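Side-chain contact in putative transcriptional regulator TRANSCRIPTION REGULATOR protein (Rhizobium meliloti, PDB 5NLA), which binds c-di-GMP and, as an AraC-like transcriptional activator, regulates extracellular polysaccharide production, probably through sequence-specific DNA binding: residues A[171-175]-A[176-180]. Numbering follows the deposited sequence.
Sequences LFMPY and ELLAD
Tyr175 and Ala179 meet four residues apart, round the turn that follows the strand. CE2 of the Tyr175 ring lies 3.7 Å from CB of Ala179, and the ring approaches the methyl obliquely. CG of Tyr175 stands anti to the backbone N (chi1 -171°), which carries the ring along the side of the turn where Ala179 sits. On the strand side, the thioether end of Met173 runs obliquely across the Leu178 side chain, with Met173 CE 3.8 Å from Leu178 CD1. The Met173 chain bends at chi3 (-64°), and both SD and CE touch that one methyl. The backbone closes the turn: Leu177 N donates to Pro174 O at 2.8 Å. A second bond, Leu178 N to Tyr175 O at 3.4 Å, is weak. Tyr175 O also accepts from the indole NE1 of Trp124, whose ring meets the Tyr175 ring. An alanine in place of Tyr175 is likely to open a gap beside Ala179 and take away the ring that meets Trp124. Glu176 OE2 makes a salt bridge with Arg301, and OE1 is hydrogen-bonded to ND1 of His260. Apolar packing and short-range backbone bonds thus shape the turn after strand 166-173, while the Glu176 carboxylate links it to helices 294-306 and 251-261.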
loop_
_atom_site.group_PDB
_atom_site.type_symbol
_atom_site.label_atom_id
_atom_site.label_comp_id
_atom_site.label_asym_id
_atom_site.label_seq_id
_atom_site.Cartn_x
_atom_site.Cartn_y
_atom_site.Cartn_z
ATOM N N LEU A 171 5.870 3.441 2.034
ATOM C CA LEU A 171 5.689 3.635 0.586
ATOM C C LEU A 171 4.460 2.857 0.110
ATOM O O LEU A 171 4.328 1.653 0.372
ATOM C CB LEU A 171 6.900 3.110 -0.194
ATOM C CG LEU A 171 8.294 3.571 0.217
ATOM C CD1 LEU A 171 9.357 2.831 -0.582
ATOM C CD2 LEU A 171 8.427 5.069 0.034
ATOM N N PHE A 172 3.566 3.549 -0.584
ATOM C CA PHE A 172 2.440 2.909 -1.246
ATOM C C PHE A 172 2.644 3.144 -2.738
ATOM O O PHE A 172 2.653 4.280 -3.192
ATOM C CB PHE A 172 1.119 3.517 -0.800
ATOM C CG PHE A 172 0.784 3.294 0.653
ATOM C CD1 PHE A 172 0.149 2.127 1.062
ATOM C CD2 PHE A 172 1.029 4.294 1.612
ATOM C CE1 PHE A 172 -0.189 1.927 2.401
ATOM C CE2 PHE A 172 0.680 4.107 2.951
ATOM C CZ PHE A 172 0.074 2.920 3.348
ATOM N N MET A 173 2.830 2.056 -3.479
ATOM C CA MET A 173 3.157 2.098 -4.907
ATOM C C MET A 173 1.968 1.499 -5.681
ATOM O O MET A 173 1.532 0.384 -5.361
ATOM C CB MET A 173 4.441 1.290 -5.173
ATOM C CG MET A 173 5.736 1.965 -4.689
ATOM S SD MET A 173 7.172 0.893 -4.439
ATOM C CE MET A 173 6.497 -0.092 -3.123
ATOM N N PRO A 174 1.424 2.230 -6.684
ATOM C CA PRO A 174 0.270 1.699 -7.425
ATOM C C PRO A 174 0.612 0.429 -8.200
ATOM O O PRO A 174 1.733 0.313 -8.691
ATOM C CB PRO A 174 -0.088 2.823 -8.398
ATOM C CG PRO A 174 0.662 4.020 -7.950
ATOM C CD PRO A 174 1.856 3.536 -7.212
ATOM N N TYR A 175 -0.352 -0.491 -8.316
ATOM C CA TYR A 175 -0.109 -1.835 -8.874
ATOM C C TYR A 175 0.881 -1.858 -10.027
ATOM O O TYR A 175 1.793 -2.679 -10.063
ATOM C CB TYR A 175 -1.403 -2.497 -9.382
ATOM C CG TYR A 175 -1.171 -3.950 -9.736
ATOM C CD1 TYR A 175 -1.008 -4.890 -8.731
ATOM C CD2 TYR A 175 -1.059 -4.373 -11.053
ATOM C CE1 TYR A 175 -0.760 -6.215 -9.015
ATOM C CE2 TYR A 175 -0.807 -5.706 -11.345
ATOM C CZ TYR A 175 -0.655 -6.622 -10.310
ATOM O OH TYR A 175 -0.406 -7.958 -10.535
ATOM N N GLU A 176 0.673 -0.949 -10.965
ATOM C CA GLU A 176 1.386 -0.954 -12.223
ATOM C C GLU A 176 2.872 -0.635 -12.099
ATOM O O GLU A 176 3.670 -1.124 -12.898
ATOM C CB GLU A 176 0.712 0.022 -13.173
ATOM C CG GLU A 176 1.239 -0.028 -14.589
ATOM C CD GLU A 176 1.081 -1.377 -15.289
ATOM O OE1 GLU A 176 0.104 -2.112 -14.996
ATOM O OE2 GLU A 176 1.939 -1.690 -16.149
ATOM N N LEU A 177 3.243 0.159 -11.099
ATOM C CA LEU A 177 4.652 0.488 -10.847
ATOM C C LEU A 177 5.545 -0.756 -10.830
ATOM O O LEU A 177 6.626 -0.764 -11.423
ATOM C CB LEU A 177 4.809 1.256 -9.523
ATOM C CG LEU A 177 5.709 2.492 -9.550
ATOM C CD1 LEU A 177 7.121 2.137 -9.985
ATOM C CD2 LEU A 177 5.127 3.578 -10.456
ATOM N N LEU A 178 5.062 -1.803 -10.167
ATOM C CA LEU A 178 5.813 -3.036 -9.969
ATOM C C LEU A 178 5.192 -4.265 -10.653
ATOM O O LEU A 178 5.669 -5.381 -10.450
ATOM C CB LEU A 178 5.961 -3.306 -8.464
ATOM C CG LEU A 178 6.615 -2.218 -7.600
ATOM C CD1 LEU A 178 6.313 -2.389 -6.113
ATOM C CD2 LEU A 178 8.117 -2.208 -7.831
ATOM N N ALA A 179 4.165 -4.068 -11.480
ATOM C CA ALA A 179 3.448 -5.180 -12.125
ATOM C C ALA A 179 4.359 -6.103 -12.955
ATOM O O ALA A 179 4.096 -7.306 -13.062
ATOM C CB ALA A 179 2.306 -4.646 -12.981
ATOM N N ASP A 180 5.428 -5.542 -13.523
ATOM C CA ASP A 180 6.415 -6.338 -14.263
ATOM C C ASP A 180 7.032 -7.464 -13.432
ATOM O O ASP A 180 7.208 -8.569 -13.945
ATOM C CB ASP A 180 7.530 -5.450 -14.847
ATOM C CG ASP A 180 7.100 -4.697 -16.109
ATOM O OD1 ASP A 180 5.982 -4.929 -16.628
ATOM O OD2 ASP A 180 7.908 -3.871 -16.593
#